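Side-chain contacts in esterase (Staphylococcus aureus subsp. aureus USA300_TCH1516, PDB 3D7R), which probably hydrolyses ester bonds, as a putative esterase of the alpha/beta hydrolase fold: residues S180-L185 with P191-L196; D204-N209 with P240-R245; E254-V259 with Q278-H283. All blocks are in the same frame, centred on the assembly; numbering follows the deposited sequence.

The three contacts follow one another along the chain in the second half of an alpha/beta hydrolase sheet. Contact 1 lies inside the unit strand 166-171, helix 173-187, strand 195-199. Contact 2 pairs two loops that flank helices 214-219 and 225-236, between strands 195-199 and 259-264. Contact 3 sets helix 270-282 against the entry to strand 259-264. Contacts 1 and 3, with centres about 12 Å apart, pack successive crossover helices and are joined by the backbone hydrogen bond from Leu196 N to Pro258 O. Contact 2, its centre about 20 Å from that of contact 1 and 19 Å from that of contact 3, ties together the loops around the inserted helices and reaches helix 173-187 through Arg245 and Ser180.

Contact 1 of 3, residues S180-L185 with P191-L196; sequences SFVQSL and PLPNKL
Three oxygens grip Lys195 NZ, namely Asn194 OD1 and the backbone carbonyl oxygens of Ile318 and Glu320, while the next residue, Leu196, sends its side chain to Val182 on the helix. The bond from Lys195 NZ to Asn194 OD1 is 2.8 Å long, and the ammonium lies only 18° from the plane of the amide carbonyl. The contact itself is apolar. Val182 CG2 stands 3.9 Å from Pro193 CG and makes an equally close approach to Leu196 CD1; the side chains of Val182 and Leu196 run past each other in opposite senses. Val182 and Leu196 also both pack on Val168, because the segments belong to one beta-alpha-beta crossover, in which helix 173-187 connects strand 166-171 to the parallel strand 195-199. One turn further along the helix, Leu185 takes up the loop that leads back into the sheet. Its CB lies 3.7 Å from Leu192 CD2, a methyl that also comes to 4.0 Å from Val182 O. Leu185 has CG anti to the carbonyl carbon (chi1 -64°), and the side chain runs at a slant to Pro193, with Leu185 CD1 3.9 Å from Pro193 CD. Tyr154 of helix 143-161 touches Leu185 and Pro193, and its hydroxyl is hydrogen-bonded to Pro191 O, the carbonyl oxygen that Leu185 CD1 approaches to 4.1 Å.

Contact 2 of 3, residues D204-N209 with P240-R245; sequences DATLSN and PLTDKR
Two type I beta turns, Asp204 to Leu207 and Pro240 to Asp243, pack together where Thr206 lies against Leu241. They belong to the loops before helix 214-219 and after helix 225-236, in the excursion between strands 195-199 and 259-264 of the alpha/beta hydrolase sheet, the position at which members of this fold commonly carry helical insertions. The touching surface is small and apolar. Thr206 CG2 comes to 3.7 Å from Leu241 CB, the two side chains running past each other in opposite directions, and the same methyl meets Thr242 CG2 at 4.0 Å. Leu241 CD1 reaches on to the carbonyl oxygen of Ala205.

Polar side chains brace the first turn from within. With chi1 at 65°, Thr206 places OG1 between its backbone N and carbonyl carbon, on the side of Asp204, and leaves CG2 to face the other loop. That brings Thr206 OG1 2.6 Å from Asp204 OD1, which also accepts from Thr206 N at 3.1 Å. Both donors stand well above the carboxylate plane and on the same face of it; the backbone bond closes an Asx turn. Thr206 OG1 in turn accepts from Ser208 OG at 2.9 Å, so that hydroxyl, hydroxyl and carboxylate form a short hydrogen-bonded chain. Beyond the two segments, Ser247 OG bridges the loops by hydrogen bonds with Ala205 N and Leu241 O, and Gln225 and Asn229 hold Thr206 O to helix 225-236. A second Asx turn starts at Asp243, the last residue of the second beta turn: Arg245 N donates to the anti lone pair of Asp243 OD2 over 2.8 Å, nearly straight at 163°.

Contact 3 of 3, residues E254-V259 with Q278-H283; sequences EGLPPV and QMMLQH
Glu254 and His283 make the polar part of a contact that closes helix 270-282 onto the entry to strand 259-264; this helix is the middle of a beta-alpha-beta crossover whose second strand is 287-292. His283, just past the helical residues, donates from ND1 to Glu254 OE2 over 2.8 Å. The bond is bent, with an angle of 133° at the hydrogen. It uses the anti lone pair of the carboxylate and approaches the imidazole at its edge, near the ring plane, while the two flat groups are turned 54° apart. The side chains cross at a slant at the ND1 edge, with Glu254 CG 3.4 Å from His283 ND1.

The apolar part rests on Met280, present as selenomethionine, which crosses both of its partners at about a right angle. Leu256, which packs on helix 173-187 through Val182 and Leu186, brings CD1 to 3.9 Å from Met280 SE. Bends at chi2 and chi3 fold the end of the Met280 chain toward Val259, where its CE methyl lies 3.6 Å from Val259 CG2 and 3.8 Å from Val259 CB.

Contact 1 of 3, residues S180-L185 with P191-L196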
# COMPACT_ATOMS: atom_id res chain seq x y z
N SER A 180 -5.01 0.68 -8.16
CA SER A 180 -4.81 1.31 -9.46
C SER A 180 -4.03 0.41 -10.44
O SER A 180 -4.35 0.34 -11.64
CB SER A 180 -4.11 2.66 -9.28
OG SER A 180 -3.73 3.20 -10.52
N PHE A 181 -3.02 -0.29 -9.94
CA PHE A 181 -2.24 -1.20 -10.78
C PHE A 181 -3.08 -2.40 -11.26
O PHE A 181 -3.01 -2.79 -12.42
CB PHE A 181 -0.96 -1.66 -10.06
CG PHE A 181 -0.22 -2.77 -10.80
CD1 PHE A 181 0.42 -2.51 -12.00
CD2 PHE A 181 -0.20 -4.08 -10.29
CE1 PHE A 181 1.06 -3.54 -12.71
CE2 PHE A 181 0.46 -5.11 -10.98
CZ PHE A 181 1.09 -4.83 -12.18
N VAL A 182 -3.89 -2.99 -10.38
CA VAL A 182 -4.75 -4.11 -10.80
C VAL A 182 -5.82 -3.62 -11.80
O VAL A 182 -6.18 -4.34 -12.73
CB VAL A 182 -5.36 -4.83 -9.56
CG1 VAL A 182 -6.42 -5.85 -9.98
CG2 VAL A 182 -4.22 -5.48 -8.73
N GLN A 183 -6.30 -2.40 -11.60
CA GLN A 183 -7.23 -1.76 -12.53
C GLN A 183 -6.58 -1.57 -13.91
O GLN A 183 -7.22 -1.76 -14.95
CB GLN A 183 -7.72 -0.43 -11.97
CG GLN A 183 -8.72 -0.56 -10.82
CD GLN A 183 -9.03 0.76 -10.11
OE1 GLN A 183 -8.21 1.68 -10.11
NE2 GLN A 183 -10.21 0.86 -9.49
N SER A 184 -5.30 -1.19 -13.91
CA SER A 184 -4.52 -1.13 -15.14
C SER A 184 -4.42 -2.49 -15.86
O SER A 184 -4.65 -2.58 -17.08
CB SER A 184 -3.12 -0.59 -14.86
OG SER A 184 -2.35 -0.57 -16.05
N LEU A 185 -4.12 -3.54 -15.10
CA LEU A 185 -4.10 -4.90 -15.65
C LEU A 185 -5.45 -5.25 -16.29
O LEU A 185 -5.51 -5.76 -17.41
CB LEU A 185 -3.78 -5.92 -14.55
CG LEU A 185 -2.42 -5.85 -13.86
CD1 LEU A 185 -2.36 -6.83 -12.69
CD2 LEU A 185 -1.28 -6.13 -14.82
N PRO A 191 -3.36 -10.85 -17.48
CA PRO A 191 -3.70 -11.80 -16.41
C PRO A 191 -3.72 -11.12 -15.03
O PRO A 191 -2.79 -10.39 -14.68
CB PRO A 191 -2.57 -12.83 -16.49
CG PRO A 191 -2.17 -12.82 -17.97
CD PRO A 191 -2.29 -11.36 -18.37
N LEU A 192 -4.79 -11.36 -14.27
CA LEU A 192 -5.02 -10.69 -12.99
C LEU A 192 -4.52 -11.54 -11.81
O LEU A 192 -4.51 -12.77 -11.90
CB LEU A 192 -6.52 -10.45 -12.81
CG LEU A 192 -7.24 -9.57 -13.84
CD1 LEU A 192 -8.75 -9.59 -13.58
CD2 LEU A 192 -6.69 -8.14 -13.78
N PRO A 193 -4.13 -10.90 -10.69
CA PRO A 193 -3.73 -11.68 -9.50
C PRO A 193 -4.95 -12.42 -8.94
O PRO A 193 -6.08 -12.02 -9.20
CB PRO A 193 -3.24 -10.62 -8.52
CG PRO A 193 -4.03 -9.35 -8.92
CD PRO A 193 -4.10 -9.45 -10.44
N ASN A 194 -4.71 -13.48 -8.19
CA ASN A 194 -5.78 -14.28 -7.59
C ASN A 194 -6.62 -13.44 -6.61
O ASN A 194 -7.84 -13.64 -6.48
CB ASN A 194 -5.14 -15.45 -6.84
CG ASN A 194 -6.16 -16.41 -6.26
OD1 ASN A 194 -6.24 -16.58 -5.04
ND2 ASN A 194 -6.95 -17.03 -7.13
N LYS A 195 -5.96 -12.53 -5.90
CA LYS A 195 -6.64 -11.70 -4.90
C LYS A 195 -5.95 -10.36 -4.80
O LYS A 195 -4.78 -10.24 -5.15
CB LYS A 195 -6.66 -12.38 -3.52
CG LYS A 195 -7.48 -13.68 -3.42
CD LYS A 195 -7.35 -14.33 -2.01
CE LYS A 195 -8.23 -15.59 -1.91
NZ LYS A 195 -7.51 -16.76 -2.51
N LEU A 196 -6.68 -9.36 -4.29
CA LEU A 196 -6.12 -8.01 -4.04
C LEU A 196 -6.37 -7.58 -2.59
O LEU A 196 -7.52 -7.59 -2.13
CB LEU A 196 -6.73 -6.97 -5.00
CG LEU A 196 -6.36 -5.48 -4.76
CD1 LEU A 196 -4.83 -5.29 -4.86
CD2 LEU A 196 -7.11 -4.60 -5.77

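Contact 2 of 3, residues D204-N209 with P240-R245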
# COMPACT_ATOMS: atom_id res chain seq x y z
N ASP A 204 -8.83 8.11 -2.50
CA ASP A 204 -9.07 9.39 -3.16
C ASP A 204 -7.97 10.32 -2.65
O ASP A 204 -7.97 10.67 -1.47
CB ASP A 204 -10.47 9.89 -2.79
CG ASP A 204 -10.80 11.28 -3.35
OD1 ASP A 204 -9.95 11.92 -4.01
OD2 ASP A 204 -11.94 11.74 -3.11
N ALA A 205 -7.03 10.69 -3.52
CA ALA A 205 -5.88 11.50 -3.11
C ALA A 205 -6.22 12.95 -2.73
O ALA A 205 -5.40 13.65 -2.14
CB ALA A 205 -4.80 11.50 -4.19
N THR A 206 -7.42 13.41 -3.10
CA THR A 206 -7.84 14.77 -2.76
C THR A 206 -8.27 14.88 -1.30
O THR A 206 -8.18 15.97 -0.71
CB THR A 206 -9.03 15.26 -3.60
OG1 THR A 206 -10.17 14.45 -3.30
CG2 THR A 206 -8.72 15.17 -5.09
N LEU A 207 -8.72 13.76 -0.73
CA LEU A 207 -9.25 13.70 0.63
C LEU A 207 -10.29 14.81 0.88
O LEU A 207 -10.29 15.47 1.93
CB LEU A 207 -8.12 13.72 1.69
CG LEU A 207 -7.32 12.42 1.89
CD1 LEU A 207 -5.99 12.69 2.58
CD2 LEU A 207 -8.13 11.35 2.65
N SER A 208 -11.17 14.98 -0.11
CA SER A 208 -12.16 16.05 -0.13
C SER A 208 -13.58 15.51 0.11
O SER A 208 -14.53 16.28 0.09
CB SER A 208 -12.13 16.76 -1.49
OG SER A 208 -12.53 15.86 -2.52
N ASN A 209 -13.72 14.20 0.33
CA ASN A 209 -15.02 13.58 0.62
C ASN A 209 -15.75 14.38 1.69
O ASN A 209 -15.23 14.56 2.79
CB ASN A 209 -14.82 12.13 1.10
CG ASN A 209 -16.14 11.33 1.17
OD1 ASN A 209 -17.18 11.87 1.53
ND2 ASN A 209 -16.08 10.03 0.84
N PRO A 240 -4.46 15.73 -12.91
CA PRO A 240 -5.34 16.08 -11.79
C PRO A 240 -5.38 14.95 -10.75
O PRO A 240 -5.34 13.77 -11.13
CB PRO A 240 -6.72 16.22 -12.43
CG PRO A 240 -6.49 16.31 -13.89
CD PRO A 240 -5.19 15.62 -14.19
N LEU A 241 -5.46 15.32 -9.47
CA LEU A 241 -5.53 14.31 -8.39
C LEU A 241 -6.73 13.37 -8.54
O LEU A 241 -6.73 12.26 -7.99
CB LEU A 241 -5.54 14.99 -7.00
CG LEU A 241 -4.24 15.71 -6.61
CD1 LEU A 241 -4.28 16.20 -5.16
CD2 LEU A 241 -3.02 14.84 -6.84
N THR A 242 -7.75 13.82 -9.27
CA THR A 242 -8.96 13.01 -9.47
C THR A 242 -8.80 11.95 -10.59
O THR A 242 -9.67 11.07 -10.73
CB THR A 242 -10.18 13.89 -9.81
OG1 THR A 242 -9.87 14.68 -10.95
CG2 THR A 242 -10.54 14.82 -8.64
N ASP A 243 -7.73 12.03 -11.38
CA ASP A 243 -7.41 11.00 -12.38
C ASP A 243 -7.49 9.64 -11.70
O ASP A 243 -6.94 9.45 -10.61
CB ASP A 243 -6.00 11.22 -12.96
CG ASP A 243 -5.68 10.27 -14.12
OD1 ASP A 243 -5.42 10.75 -15.23
OD2 ASP A 243 -5.68 9.03 -13.95
N LYS A 244 -8.19 8.71 -12.32
CA LYS A 244 -8.40 7.39 -11.75
C LYS A 244 -7.11 6.62 -11.47
O LYS A 244 -7.08 5.73 -10.63
CB LYS A 244 -9.32 6.57 -12.64
CG LYS A 244 -8.77 6.22 -14.05
CD LYS A 244 -9.81 5.46 -14.89
CE LYS A 244 -9.21 4.90 -16.17
NZ LYS A 244 -8.93 6.00 -17.13
N ARG A 245 -6.02 6.95 -12.16
CA ARG A 245 -4.76 6.26 -11.86
C ARG A 245 -4.18 6.71 -10.51
O ARG A 245 -3.42 5.96 -9.87
CB ARG A 245 -3.73 6.45 -12.98
CG ARG A 245 -4.21 6.04 -14.39
CD ARG A 245 -3.29 6.68 -15.44
NE ARG A 245 -1.99 6.06 -15.33
CZ ARG A 245 -0.82 6.59 -15.68
NH1 ARG A 245 -0.72 7.83 -16.18
NH2 ARG A 245 0.26 5.85 -15.51

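Contact 3 of 3, residues E254-V259 with Q278-H283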
# COMPACT_ATOMS: atom_id res chain seq x y z
N GLU A 254 -15.78 -3.25 -12.29
CA GLU A 254 -16.27 -4.46 -12.95
C GLU A 254 -15.13 -5.31 -13.50
O GLU A 254 -14.34 -4.83 -14.32
CB GLU A 254 -17.27 -4.12 -14.05
CG GLU A 254 -18.45 -3.28 -13.53
CD GLU A 254 -19.52 -2.98 -14.60
OE1 GLU A 254 -19.30 -3.33 -15.77
OE2 GLU A 254 -20.57 -2.41 -14.27
N GLY A 255 -15.05 -6.56 -13.03
CA GLY A 255 -14.02 -7.51 -13.45
C GLY A 255 -12.83 -7.67 -12.49
O GLY A 255 -11.95 -8.48 -12.73
N LEU A 256 -12.80 -6.90 -11.41
CA LEU A 256 -11.72 -7.01 -10.43
C LEU A 256 -11.69 -8.41 -9.80
O LEU A 256 -12.73 -9.08 -9.69
CB LEU A 256 -11.87 -5.94 -9.34
CG LEU A 256 -11.44 -4.50 -9.70
CD1 LEU A 256 -11.78 -3.53 -8.60
CD2 LEU A 256 -9.93 -4.47 -9.98
N PRO A 257 -10.49 -8.86 -9.36
CA PRO A 257 -10.44 -10.08 -8.56
C PRO A 257 -11.01 -9.78 -7.17
O PRO A 257 -11.23 -8.60 -6.84
CB PRO A 257 -8.93 -10.38 -8.48
CG PRO A 257 -8.30 -9.04 -8.54
CD PRO A 257 -9.16 -8.25 -9.53
N PRO A 258 -11.27 -10.83 -6.35
CA PRO A 258 -11.74 -10.60 -4.98
C PRO A 258 -10.84 -9.62 -4.22
O PRO A 258 -9.62 -9.74 -4.28
CB PRO A 258 -11.65 -12.00 -4.34
CG PRO A 258 -11.85 -12.94 -5.49
CD PRO A 258 -11.16 -12.27 -6.66
N VAL A 259 -11.46 -8.67 -3.52
CA VAL A 259 -10.73 -7.62 -2.77
C VAL A 259 -10.97 -7.80 -1.26
O VAL A 259 -12.09 -8.12 -0.83
CB VAL A 259 -11.11 -6.17 -3.25
CG1 VAL A 259 -10.37 -5.07 -2.42
CG2 VAL A 259 -10.78 -5.97 -4.74
N GLN A 278 -19.31 0.25 -0.99
CA GLN A 278 -20.65 0.39 -1.58
C GLN A 278 -20.62 0.21 -3.10
O GLN A 278 -21.48 -0.46 -3.69
CB GLN A 278 -21.27 1.74 -1.20
CG GLN A 278 -21.85 1.79 0.25
CD GLN A 278 -22.99 0.81 0.45
OE1 GLN A 278 -23.90 0.74 -0.37
NE2 GLN A 278 -22.96 0.05 1.54
N MSE A 279 -19.62 0.82 -3.75
CA MSE A 279 -19.47 0.68 -5.20
C MSE A 279 -19.18 -0.78 -5.63
O MSE A 279 -19.74 -1.26 -6.61
CB MSE A 279 -18.38 1.62 -5.74
CG MSE A 279 -18.68 3.09 -5.55
SE MSE A 279 -17.03 4.13 -5.88
CE MSE A 279 -16.76 3.65 -7.73
N MSE A 280 -18.30 -1.45 -4.91
CA MSE A 280 -18.02 -2.89 -5.16
C MSE A 280 -19.28 -3.76 -5.04
O MSE A 280 -19.57 -4.61 -5.89
CB MSE A 280 -16.95 -3.38 -4.17
CG MSE A 280 -15.59 -2.71 -4.38
SE MSE A 280 -14.69 -3.43 -5.98
CE MSE A 280 -14.22 -5.16 -5.25
N LEU A 281 -20.04 -3.52 -3.96
CA LEU A 281 -21.28 -4.24 -3.70
C LEU A 281 -22.29 -4.02 -4.82
O LEU A 281 -22.85 -4.98 -5.36
CB LEU A 281 -21.84 -3.79 -2.34
CG LEU A 281 -21.01 -4.28 -1.14
CD1 LEU A 281 -21.51 -3.61 0.14
CD2 LEU A 281 -21.05 -5.81 -1.03
N GLN A 282 -22.49 -2.76 -5.19
CA GLN A 282 -23.40 -2.37 -6.28
C GLN A 282 -23.05 -3.06 -7.60
O GLN A 282 -23.94 -3.41 -8.37
CB GLN A 282 -23.38 -0.87 -6.48
CG GLN A 282 -24.38 -0.35 -7.52
CD GLN A 282 -24.31 1.14 -7.66
OE1 GLN A 282 -23.24 1.69 -7.90
NE2 GLN A 282 -25.46 1.82 -7.50
N HIS A 283 -21.75 -3.22 -7.86
CA HIS A 283 -21.31 -3.87 -9.08
C HIS A 283 -21.12 -5.37 -8.94
O HIS A 283 -20.52 -5.99 -9.80
CB HIS A 283 -20.06 -3.18 -9.64
CG HIS A 283 -20.35 -1.84 -10.22
ND1 HIS A 283 -20.73 -1.66 -11.53
CD2 HIS A 283 -20.40 -0.61 -9.64
CE1 HIS A 283 -20.97 -0.37 -11.75
NE2 HIS A 283 -20.78 0.28 -10.62